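Local coordinates for protein aerobactin synthase IucC (Klebsiella pneumoniae, PDB 6CN7) that catalyses the ATP-dependent attachment of a second N-acetyl-N-hydroxylysine to N-citryl-N-acetyl-N-hydroxylysine, yielding the siderophore aerobactin, at residues A70-P73 with Q77-L80; K6-V11 with D100-L105; R38-I41 with A46-R49; V11-V16 with T66-D71. The protein carries 5 engineered substitutions. All coordinates share one frame; numbering follows the deposited sequence.

Interaction 1: A70-P73 with Q77-L80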
loop_
_atom_site.group_PDB
_atom_site.type_symbol
_atom_site.label_atom_id
_atom_site.label_comp_id
_atom_site.label_asym_id
_atom_site.label_seq_id
_atom_site.Cartn_x
_atom_site.Cartn_y
_atom_site.Cartn_z
ATOM N N ALA A 70 15.474 35.868 9.716
ATOM C CA ALA A 70 14.870 36.842 10.616
ATOM C C ALA A 70 14.809 36.230 12.013
ATOM O O ALA A 70 15.854 36.039 12.649
ATOM C CB ALA A 70 13.488 37.260 10.102
ATOM N N ASP A 71 13.604 35.917 12.495
ATOM C CA ASP A 71 13.419 35.164 13.725
ATOM C C ASP A 71 12.554 33.925 13.526
ATOM O O ASP A 71 12.276 33.223 14.505
ATOM C CB ASP A 71 12.799 36.059 14.814
ATOM C CG ASP A 71 13.835 36.945 15.495
ATOM O OD1 ASP A 71 15.024 36.569 15.479
ATOM O OD2 ASP A 71 13.471 38.008 16.045
ATOM N N GLU A 72 12.121 33.636 12.301
ATOM C CA GLU A 72 11.434 32.381 12.047
ATOM C C GLU A 72 12.325 31.214 12.470
ATOM O O GLU A 72 13.551 31.283 12.321
ATOM C CB GLU A 72 11.077 32.249 10.563
ATOM C CG GLU A 72 10.064 33.262 10.070
ATOM C CD GLU A 72 9.176 32.696 8.980
ATOM O OE1 GLU A 72 9.347 33.099 7.809
ATOM O OE2 GLU A 72 8.325 31.839 9.306
ATOM N N PRO A 73 11.755 30.131 13.001
ATOM C CA PRO A 73 12.573 28.944 13.266
ATOM C C PRO A 73 13.062 28.334 11.962
ATOM O O PRO A 73 12.330 28.265 10.972
ATOM C CB PRO A 73 11.621 28.005 14.016
ATOM C CG PRO A 73 10.260 28.445 13.614
ATOM C CD PRO A 73 10.346 29.924 13.376
ATOM N N GLN A 77 10.774 22.773 5.929
ATOM C CA GLN A 77 9.410 23.005 5.470
ATOM C C GLN A 77 9.184 24.475 5.139
ATOM O O GLN A 77 8.568 24.804 4.118
ATOM C CB GLN A 77 8.424 22.529 6.536
ATOM C CG GLN A 77 6.969 22.684 6.152
ATOM C CD GLN A 77 6.242 23.696 7.007
ATOM O OE1 GLN A 77 6.770 24.763 7.311
ATOM N NE2 GLN A 77 5.017 23.364 7.406
ATOM N N THR A 78 9.686 25.376 5.986
ATOM C CA THR A 78 9.527 26.805 5.735
ATOM C C THR A 78 10.198 27.206 4.427
ATOM O O THR A 78 9.616 27.936 3.615
ATOM C CB THR A 78 10.105 27.607 6.902
ATOM O OG1 THR A 78 9.549 27.133 8.134
ATOM C CG2 THR A 78 9.785 29.088 6.750
ATOM N N LEU A 79 11.426 26.734 4.203
ATOM C CA LEU A 79 12.139 27.080 2.979
ATOM C C LEU A 79 11.408 26.556 1.750
ATOM O O LEU A 79 11.292 27.258 0.739
ATOM C CB LEU A 79 13.564 26.530 3.025
ATOM C CG LEU A 79 14.379 26.688 1.737
ATOM C CD1 LEU A 79 14.524 28.158 1.357
ATOM C CD2 LEU A 79 15.737 26.036 1.890
ATOM N N LEU A 80 10.912 25.318 1.816
ATOM C CA LEU A 80 10.179 24.757 0.686
ATOM C C LEU A 80 8.985 25.629 0.320
ATOM O O LEU A 80 8.722 25.869 -0.863
ATOM C CB LEU A 80 9.731 23.331 1.012
ATOM C CG LEU A 80 8.952 22.583 -0.075
ATOM C CD1 LEU A 80 9.740 22.509 -1.375
ATOM C CD2 LEU A 80 8.591 21.183 0.404
#
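Glu72 and Thr78 meet across a shallow surface contact, the carboxylate of one lying against the methyl group of the other. OE2 of Glu72 comes within 4.0 Å of CG2 of Thr78, and OE1 of the same carboxylate stands only slightly farther from that methyl, at 4.2 Å. In the glutamate CG is anti to the carbonyl carbon (chi1 -66°); CB already points at the helix, and the chain bends at chi2 so that the carboxylate ends beside the threonine methyl. In Thr78 the branches differ: CG2 lies anti to the backbone N and meets the acid, while OG1 lies beside the backbone N (chi1 -52°). The nearest atom to OG1 of Thr78 across the contact is O of Pro73, at 4.1 Å, too far for a hydrogen bond. The residue types fit the place, since a charged chain suits the surface, the ring of Pro73 stiffens the backbone before the helix, and threonine offers a methyl for contact and a hydroxyl that suits a partly exposed helix surface. On other sides of the helix, Leu80 packs on Met98 and Leu101, and Leu79 on Met19 and Leu20. This is a loop-to-helix junction, in which the extended Glu72-Pro73 end of the loop brushes Thr78 in the first turn of helix 76-87.

Interaction 2: K6-V11 with D100-L105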
loop_
_atom_site.group_PDB
_atom_site.type_symbol
_atom_site.label_atom_id
_atom_site.label_comp_id
_atom_site.label_asym_id
_atom_site.label_seq_id
_atom_site.Cartn_x
_atom_site.Cartn_y
_atom_site.Cartn_z
ATOM N N LYS A 6 16.797 18.742 20.173
ATOM C CA LYS A 6 18.140 19.067 19.701
ATOM C C LYS A 6 18.402 18.460 18.329
ATOM O O LYS A 6 18.986 19.110 17.456
ATOM C CB LYS A 6 19.180 18.583 20.712
ATOM N N ASP A 7 17.976 17.212 18.119
ATOM C CA ASP A 7 18.227 16.548 16.843
ATOM C C ASP A 7 17.343 17.113 15.738
ATOM O O ASP A 7 17.775 17.228 14.586
ATOM C CB ASP A 7 17.997 15.044 16.983
ATOM C CG ASP A 7 19.011 14.383 17.896
ATOM O OD1 ASP A 7 20.087 14.976 18.126
ATOM O OD2 ASP A 7 18.734 13.264 18.379
ATOM N N TRP A 8 16.100 17.466 16.070
ATOM C CA TRP A 8 15.189 18.006 15.067
ATOM C C TRP A 8 15.716 19.314 14.491
ATOM O O TRP A 8 15.561 19.580 13.295
ATOM C CB TRP A 8 13.803 18.200 15.682
ATOM C CG TRP A 8 12.790 18.760 14.738
ATOM C CD1 TRP A 8 12.207 19.991 14.802
ATOM C CD2 TRP A 8 12.236 18.112 13.587
ATOM N NE1 TRP A 8 11.323 20.150 13.762
ATOM C CE2 TRP A 8 11.322 19.009 13.002
ATOM C CE3 TRP A 8 12.424 16.858 12.993
ATOM C CZ2 TRP A 8 10.605 18.699 11.851
ATOM C CZ3 TRP A 8 11.706 16.551 11.854
ATOM C CH2 TRP A 8 10.806 17.467 11.295
ATOM N N ASP A 9 16.348 20.143 15.325
ATOM C CA ASP A 9 16.894 21.402 14.830
ATOM C C ASP A 9 18.155 21.171 14.010
ATOM O O ASP A 9 18.365 21.831 12.986
ATOM C CB ASP A 9 17.186 22.346 15.994
ATOM C CG ASP A 9 17.859 23.627 15.544
ATOM O OD1 ASP A 9 17.191 24.448 14.879
ATOM O OD2 ASP A 9 19.056 23.810 15.849
ATOM N N PHE A 10 19.009 20.241 14.446
ATOM C CA PHE A 10 20.228 19.958 13.699
ATOM C C PHE A 10 19.908 19.426 12.309
ATOM O O PHE A 10 20.532 19.830 11.321
ATOM C CB PHE A 10 21.095 18.959 14.466
ATOM C CG PHE A 10 22.356 18.573 13.747
ATOM C CD1 PHE A 10 23.489 19.365 13.831
ATOM C CD2 PHE A 10 22.412 17.413 12.989
ATOM C CE1 PHE A 10 24.651 19.012 13.171
ATOM C CE2 PHE A 10 23.572 17.054 12.328
ATOM C CZ PHE A 10 24.693 17.855 12.419
ATOM N N VAL A 11 18.932 18.524 12.208
ATOM C CA VAL A 11 18.619 17.919 10.918
ATOM C C VAL A 11 17.969 18.940 9.991
ATOM O O VAL A 11 18.197 18.925 8.775
ATOM C CB VAL A 11 17.732 16.677 11.118
ATOM C CG1 VAL A 11 17.319 16.092 9.782
ATOM C CG2 VAL A 11 18.480 15.628 11.922
ATOM N N ASP A 100 8.380 13.870 0.419
ATOM C CA ASP A 100 9.796 13.608 0.180
ATOM C C ASP A 100 10.663 14.339 1.196
ATOM O O ASP A 100 11.678 13.805 1.657
ATOM C CB ASP A 100 10.182 14.020 -1.239
ATOM C CG ASP A 100 9.491 13.184 -2.299
ATOM O OD1 ASP A 100 9.059 12.055 -1.984
ATOM O OD2 ASP A 100 9.385 13.655 -3.452
ATOM N N LEU A 101 10.277 15.565 1.558
ATOM C CA LEU A 101 11.038 16.325 2.545
ATOM C C LEU A 101 11.006 15.639 3.903
ATOM O O LEU A 101 12.046 15.475 4.552
ATOM C CB LEU A 101 10.488 17.750 2.646
ATOM C CG LEU A 101 11.152 18.705 3.647
ATOM C CD1 LEU A 101 10.964 20.137 3.177
ATOM C CD2 LEU A 101 10.597 18.563 5.065
ATOM N N TYR A 102 9.818 15.239 4.357
ATOM C CA TYR A 102 9.709 14.633 5.677
ATOM C C TYR A 102 10.259 13.214 5.683
ATOM O O TYR A 102 10.777 12.756 6.709
ATOM C CB TYR A 102 8.257 14.660 6.155
ATOM C CG TYR A 102 7.817 16.032 6.618
ATOM C CD1 TYR A 102 8.321 16.580 7.788
ATOM C CD2 TYR A 102 6.905 16.784 5.885
ATOM C CE1 TYR A 102 7.933 17.833 8.221
ATOM C CE2 TYR A 102 6.507 18.042 6.312
ATOM C CZ TYR A 102 7.026 18.559 7.481
ATOM O OH TYR A 102 6.640 19.808 7.915
ATOM N N ALA A 103 10.172 12.507 4.556
ATOM C CA ALA A 103 10.856 11.224 4.449
ATOM C C ALA A 103 12.361 11.386 4.621
ATOM O O ALA A 103 13.021 10.509 5.190
ATOM C CB ALA A 103 10.546 10.565 3.106
ATOM N N THR A 104 12.919 12.501 4.140
ATOM C CA THR A 104 14.353 12.735 4.281
ATOM C C THR A 104 14.718 13.062 5.723
ATOM O O THR A 104 15.719 12.557 6.245
ATOM C CB THR A 104 14.800 13.861 3.345
ATOM O OG1 THR A 104 14.497 13.508 1.989
ATOM C CG2 THR A 104 16.303 14.110 3.470
ATOM N N LEU A 105 13.923 13.906 6.383
ATOM C CA LEU A 105 14.204 14.240 7.775
ATOM C C LEU A 105 14.103 13.010 8.666
ATOM O O LEU A 105 14.899 12.840 9.597
ATOM C CB LEU A 105 13.248 15.333 8.252
ATOM C CG LEU A 105 13.334 16.669 7.506
ATOM C CD1 LEU A 105 12.301 17.645 8.050
ATOM C CD2 LEU A 105 14.729 17.265 7.614
#
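Leu105 fits between Trp8 and Val11, each of its methyl groups meeting a different partner. CD1 of Leu105 lies 3.6 Å from CH2 of Trp8, and CD2 is equally close to CG1 of Val11, at 3.6 Å. The leucine and tryptophan side chains cross at about a right angle, whereas leucine and valine slide past each other in opposite directions. Trp8 reaches across because CG is anti to its backbone N (chi1 180°), which carries the six-membered ring to the other helix. The segment axes come no closer than 11.9 Å and run at 124° to each other, a spacing that the long indole spans easily while Val11 is met by the reach of Leu105.

Beyond this tight group the contact slackens. CH2 of Trp8 and CE1 of Tyr102 are 4.2 Å apart, each at the edge of the other ring, so there is no stack. CD2 of Leu101 lies over the centre of one face of the tyrosine ring. Asp7 serves another partner, forming a salt bridge with Arg116.

Helix 4-25 thus packs obliquely on helix 91-114, with helix 76-87 touching Leu101 and Tyr102, while Glu241 and Ala240 of the second subunit pack on Trp8 and Tyr102, respectively, on the looser side.

Interaction 3: R38-I41 with A46-R49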
loop_
_atom_site.group_PDB
_atom_site.type_symbol
_atom_site.label_atom_id
_atom_site.label_comp_id
_atom_site.label_asym_id
_atom_site.label_seq_id
_atom_site.Cartn_x
_atom_site.Cartn_y
_atom_site.Cartn_z
ATOM N N ARG A 38 30.400 36.356 5.537
ATOM C CA ARG A 38 28.961 36.359 5.752
ATOM C C ARG A 38 28.261 36.560 4.416
ATOM O O ARG A 38 28.709 37.349 3.577
ATOM C CB ARG A 38 28.552 37.463 6.730
ATOM N N TYR A 39 27.163 35.838 4.225
ATOM C CA TYR A 39 26.376 35.922 3.008
ATOM C C TYR A 39 24.906 36.053 3.372
ATOM O O TYR A 39 24.489 35.743 4.492
ATOM C CB TYR A 39 26.560 34.690 2.114
ATOM C CG TYR A 39 27.931 34.553 1.504
ATOM C CD1 TYR A 39 28.975 33.977 2.214
ATOM C CD2 TYR A 39 28.181 34.991 0.212
ATOM C CE1 TYR A 39 30.233 33.844 1.657
ATOM C CE2 TYR A 39 29.434 34.864 -0.357
ATOM C CZ TYR A 39 30.457 34.290 0.370
ATOM O OH TYR A 39 31.707 34.162 -0.195
ATOM N N CYS A 40 24.128 36.521 2.404
ATOM C CA CYS A 40 22.679 36.464 2.470
ATOM C C CYS A 40 22.132 35.990 1.133
ATOM O O CYS A 40 22.735 36.215 0.082
ATOM C CB CYS A 40 22.071 37.827 2.825
ATOM S SG CYS A 40 22.280 39.112 1.571
ATOM N N ILE A 41 20.982 35.325 1.188
ATOM C CA ILE A 41 20.251 34.903 -0.001
ATOM C C ILE A 41 18.831 35.427 0.139
ATOM O O ILE A 41 18.153 35.134 1.131
ATOM C CB ILE A 41 20.260 33.376 -0.181
ATOM C CG1 ILE A 41 21.673 32.895 -0.525
ATOM C CG2 ILE A 41 19.277 32.954 -1.278
ATOM C CD1 ILE A 41 21.840 31.387 -0.493
ATOM N N ALA A 46 11.352 36.582 2.310
ATOM C CA ALA A 46 12.255 36.030 3.310
ATOM C C ALA A 46 13.692 36.285 2.888
ATOM O O ALA A 46 14.002 36.354 1.695
ATOM C CB ALA A 46 12.020 34.529 3.513
ATOM N N GLN A 47 14.561 36.424 3.887
ATOM C CA GLN A 47 15.993 36.587 3.683
ATOM C C GLN A 47 16.725 35.610 4.588
ATOM O O GLN A 47 16.453 35.548 5.790
ATOM C CB GLN A 47 16.449 38.018 3.987
ATOM C CG GLN A 47 17.965 38.203 3.944
ATOM C CD GLN A 47 18.393 39.595 4.348
ATOM O OE1 GLN A 47 18.142 40.032 5.471
ATOM N NE2 GLN A 47 19.048 40.301 3.436
ATOM N N TRP A 48 17.656 34.862 4.008
ATOM C CA TRP A 48 18.480 33.911 4.740
ATOM C C TRP A 48 19.883 34.480 4.880
ATOM O O TRP A 48 20.502 34.864 3.884
ATOM C CB TRP A 48 18.523 32.557 4.030
ATOM C CG TRP A 48 17.222 31.834 4.098
ATOM C CD1 TRP A 48 16.199 31.898 3.198
ATOM C CD2 TRP A 48 16.792 30.943 5.131
ATOM N NE1 TRP A 48 15.158 31.101 3.605
ATOM C CE2 TRP A 48 15.498 30.502 4.790
ATOM C CE3 TRP A 48 17.375 30.473 6.311
ATOM C CZ2 TRP A 48 14.780 29.613 5.585
ATOM C CZ3 TRP A 48 16.661 29.591 7.098
ATOM C CH2 TRP A 48 15.378 29.169 6.732
ATOM N N ARG A 49 20.371 34.544 6.117
ATOM C CA ARG A 49 21.709 35.028 6.419
ATOM C C ARG A 49 22.502 33.910 7.079
ATOM O O ARG A 49 21.949 33.080 7.807
ATOM C CB ARG A 49 21.659 36.265 7.325
ATOM C CG ARG A 49 20.938 37.443 6.682
ATOM C CD ARG A 49 20.835 38.652 7.596
ATOM N NE ARG A 49 22.143 39.238 7.890
ATOM C CZ ARG A 49 22.776 39.148 9.054
ATOM N NH1 ARG A 49 22.235 38.496 10.078
ATOM N NH2 ARG A 49 23.962 39.724 9.204
#
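Tyr39 meets Arg49 through its backbone, O of Tyr39 receiving a CA-H...O contact from CA of Arg49 at 3.5 Å. Its CB points away from the neighbouring segment, and the side chain packs on Phe50 and Ala52 farther along the partner strand; the aromatic group suits a partly exposed margin where it can cover apolar neighbours.

Cys40 follows, opposite Arg49 in a non-hydrogen-bonded antiparallel pair with CA atoms 4.3 Å apart. Its thiol sits between the backbone N and the carbonyl carbon (chi1 67°), a position a slim cysteine tolerates, and from there SG of Cys40 lies 3.9 Å from NE2 of Gln47. That amide has its hydrogen-bond partner in Asn42. On the same face CG of Arg49 rests 4.0 Å from CB of Cys40, while the polar end of the arginine goes on to Gln34. Strands 38-43 and 46-54 form a beta hairpin here, the two central strands of a four-stranded antiparallel sheet.

Ile41 makes the hydrogen-bonded pair with Trp48. N of Ile41 donates to O of Trp48 at 2.8 Å, and N of Trp48 returns a bond to O of Ile41 at 2.9 Å. Both side chains take the other face, where beta-branched isoleucine packs on Phe29, Ala31 and Phe50. The indole leads away from Ile41 to cover Val16, Leu20 and Leu79, and its NE1 is hydrogen-bonded to OE1 of Gln82.

Interaction 4: V11-V16 with T66-D71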
loop_
_atom_site.group_PDB
_atom_site.type_symbol
_atom_site.label_atom_id
_atom_site.label_comp_id
_atom_site.label_asym_id
_atom_site.label_seq_id
_atom_site.Cartn_x
_atom_site.Cartn_y
_atom_site.Cartn_z
ATOM N N VAL A 11 18.932 18.524 12.208
ATOM C CA VAL A 11 18.619 17.919 10.918
ATOM C C VAL A 11 17.969 18.940 9.991
ATOM O O VAL A 11 18.197 18.925 8.775
ATOM C CB VAL A 11 17.732 16.677 11.118
ATOM C CG1 VAL A 11 17.319 16.092 9.782
ATOM C CG2 VAL A 11 18.480 15.628 11.922
ATOM N N ASN A 12 17.148 19.838 10.543
ATOM C CA ASN A 12 16.533 20.871 9.717
ATOM C C ASN A 12 17.568 21.879 9.235
ATOM O O ASN A 12 17.516 22.326 8.083
ATOM C CB ASN A 12 15.419 21.576 10.490
ATOM C CG ASN A 12 14.059 20.950 10.250
ATOM O OD1 ASN A 12 13.396 21.238 9.253
ATOM N ND2 ASN A 12 13.634 20.091 11.168
ATOM N N ARG A 13 18.516 22.251 10.098
ATOM C CA ARG A 13 19.558 23.190 9.693
ATOM C C ARG A 13 20.437 22.597 8.601
ATOM O O ARG A 13 20.742 23.263 7.604
ATOM C CB ARG A 13 20.402 23.596 10.900
ATOM C CG ARG A 13 19.690 24.551 11.835
ATOM C CD ARG A 13 20.594 25.061 12.945
ATOM N NE ARG A 13 19.869 25.985 13.813
ATOM C CZ ARG A 13 19.825 27.304 13.647
ATOM N NH1 ARG A 13 20.476 27.884 12.645
ATOM N NH2 ARG A 13 19.126 28.051 14.491
ATOM N N GLN A 14 20.854 21.339 8.767
ATOM C CA GLN A 14 21.682 20.702 7.750
ATOM C C GLN A 14 20.962 20.664 6.406
ATOM O O GLN A 14 21.573 20.907 5.359
ATOM C CB GLN A 14 22.069 19.290 8.190
ATOM C CG GLN A 14 22.889 19.229 9.476
ATOM C CD GLN A 14 24.315 19.707 9.299
ATOM O OE1 GLN A 14 24.706 20.738 9.845
ATOM N NE2 GLN A 14 25.107 18.955 8.546
ATOM N N LEU A 15 19.661 20.365 6.414
ATOM C CA LEU A 15 18.934 20.260 5.155
ATOM C C LEU A 15 18.739 21.628 4.511
ATOM O O LEU A 15 18.895 21.773 3.293
ATOM C CB LEU A 15 17.584 19.569 5.379
ATOM C CG LEU A 15 16.727 19.380 4.122
ATOM C CD1 LEU A 15 17.499 18.653 3.030
ATOM C CD2 LEU A 15 15.445 18.626 4.450
ATOM N N VAL A 16 18.394 22.645 5.307
ATOM C CA VAL A 16 18.264 23.996 4.767
ATOM C C VAL A 16 19.574 24.432 4.120
ATOM O O VAL A 16 19.589 24.978 3.011
ATOM C CB VAL A 16 17.825 24.977 5.871
ATOM C CG1 VAL A 16 17.961 26.429 5.405
ATOM C CG2 VAL A 16 16.388 24.695 6.284
ATOM N N THR A 66 24.970 28.935 11.653
ATOM C CA THR A 66 24.803 30.372 11.482
ATOM C C THR A 66 23.516 30.748 10.759
ATOM O O THR A 66 23.214 31.941 10.657
ATOM C CB THR A 66 25.994 30.948 10.710
ATOM O OG1 THR A 66 25.989 30.444 9.367
ATOM C CG2 THR A 66 27.307 30.570 11.385
ATOM N N LEU A 67 22.756 29.774 10.262
ATOM C CA LEU A 67 21.578 30.080 9.458
ATOM C C LEU A 67 20.586 30.932 10.239
ATOM O O LEU A 67 20.249 30.625 11.387
ATOM C CB LEU A 67 20.910 28.786 8.990
ATOM C CG LEU A 67 21.576 28.080 7.807
ATOM C CD1 LEU A 67 20.982 26.697 7.618
ATOM C CD2 LEU A 67 21.428 28.896 6.528
ATOM N N ARG A 68 20.113 32.001 9.600
ATOM C CA ARG A 68 19.103 32.885 10.163
ATOM C C ARG A 68 18.089 33.242 9.088
ATOM O O ARG A 68 18.463 33.559 7.955
ATOM C CB ARG A 68 19.718 34.179 10.708
ATOM C CG ARG A 68 20.668 33.995 11.865
ATOM C CD ARG A 68 19.929 33.622 13.135
ATOM N NE ARG A 68 20.833 33.592 14.282
ATOM C CZ ARG A 68 21.557 32.537 14.641
ATOM N NH1 ARG A 68 21.492 31.408 13.948
ATOM N NH2 ARG A 68 22.352 32.614 15.699
ATOM N N CYS A 69 16.806 33.185 9.448
ATOM C CA CYS A 69 15.721 33.717 8.619
ATOM C C CYS A 69 14.927 34.671 9.507
ATOM O O CYS A 69 13.847 34.331 9.994
ATOM C CB CYS A 69 14.842 32.610 8.053
ATOM S SG CYS A 69 13.684 33.178 6.783
ATOM N N ALA A 70 15.474 35.868 9.716
ATOM C CA ALA A 70 14.870 36.842 10.616
ATOM C C ALA A 70 14.809 36.230 12.013
ATOM O O ALA A 70 15.854 36.039 12.649
ATOM C CB ALA A 70 13.488 37.260 10.102
ATOM N N ASP A 71 13.604 35.917 12.495
ATOM C CA ASP A 71 13.419 35.164 13.725
ATOM C C ASP A 71 12.554 33.925 13.526
ATOM O O ASP A 71 12.276 33.223 14.505
ATOM C CB ASP A 71 12.799 36.059 14.814
ATOM C CG ASP A 71 13.835 36.945 15.495
ATOM O OD1 ASP A 71 15.024 36.569 15.479
ATOM O OD2 ASP A 71 13.471 38.008 16.045
#
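Arg13 reaches from its helix to the backbone of Leu67, fastening helix 4-25 to the loop that runs from the small antiparallel sheet to helix 76-87. The arginine chain is extended from CG to NE, with CG anti to the carbonyl carbon (chi1 -74°), and it slides past Leu67 in the opposite direction, with NH1 alongside CB of the leucine. NH1 of Arg13 donates to O of Leu67 at 3.0 Å, with the oxygen near the guanidinium plane. A salt bridge from NE to Asp9, one turn earlier, would limit rotation of the group.

A second arginine arrives at the same oxygen. The CB of Arg68 points away from the helix, but the chain bends at chi2 and brings NH1 of Arg68 back to O of Leu67, also at 3.0 Å. Here the donor stands above the carbonyl plane, whereas that of Arg13 is tilted only slightly from it. The two guanidinium planes are turned 73° apart, and NH1 of Arg13 comes within 3.9 Å of NH1 of Arg68; the shared carbonyl, together with Asp9, would be expected to ease the charge between them. Long, multiply donating arginines suit a partly exposed edge where one backbone oxygen can take two donors.

Away from the arginines, the rest of the contact is between the buried side chains of Leu67 and Val16. The leucine points toward the helix, and its side chain crosses that of Val16 at a slant while also resting on Phe50 of the sheet. CD1 of Leu67 touches CG1 of Val16 at 3.8 Å and lies 3.4 Å from the backbone O of Arg13.

How the interactions relate
The four contacts form a continuous cluster on one side of the chain's centre, with helix 4-25 running through it. Interactions 2 and 4 share Val11 and lie about 12 Å apart between centres, joined by packing of CD2 of Leu105 on CD2 of Leu15 at 3.5 Å. Interaction 4 touches the hairpin of interaction 3, where N of Arg68 lies 2.8 Å from O of Arg49, a probable hydrogen bond. Interaction 1 shares Ala70 and Asp71 with interaction 4, their centres about 7 Å apart, and its helix meets both Trp48 and Tyr102. Interactions 2 and 3 do not touch, their nearest atoms being about 9 Å apart; the other two bridge them.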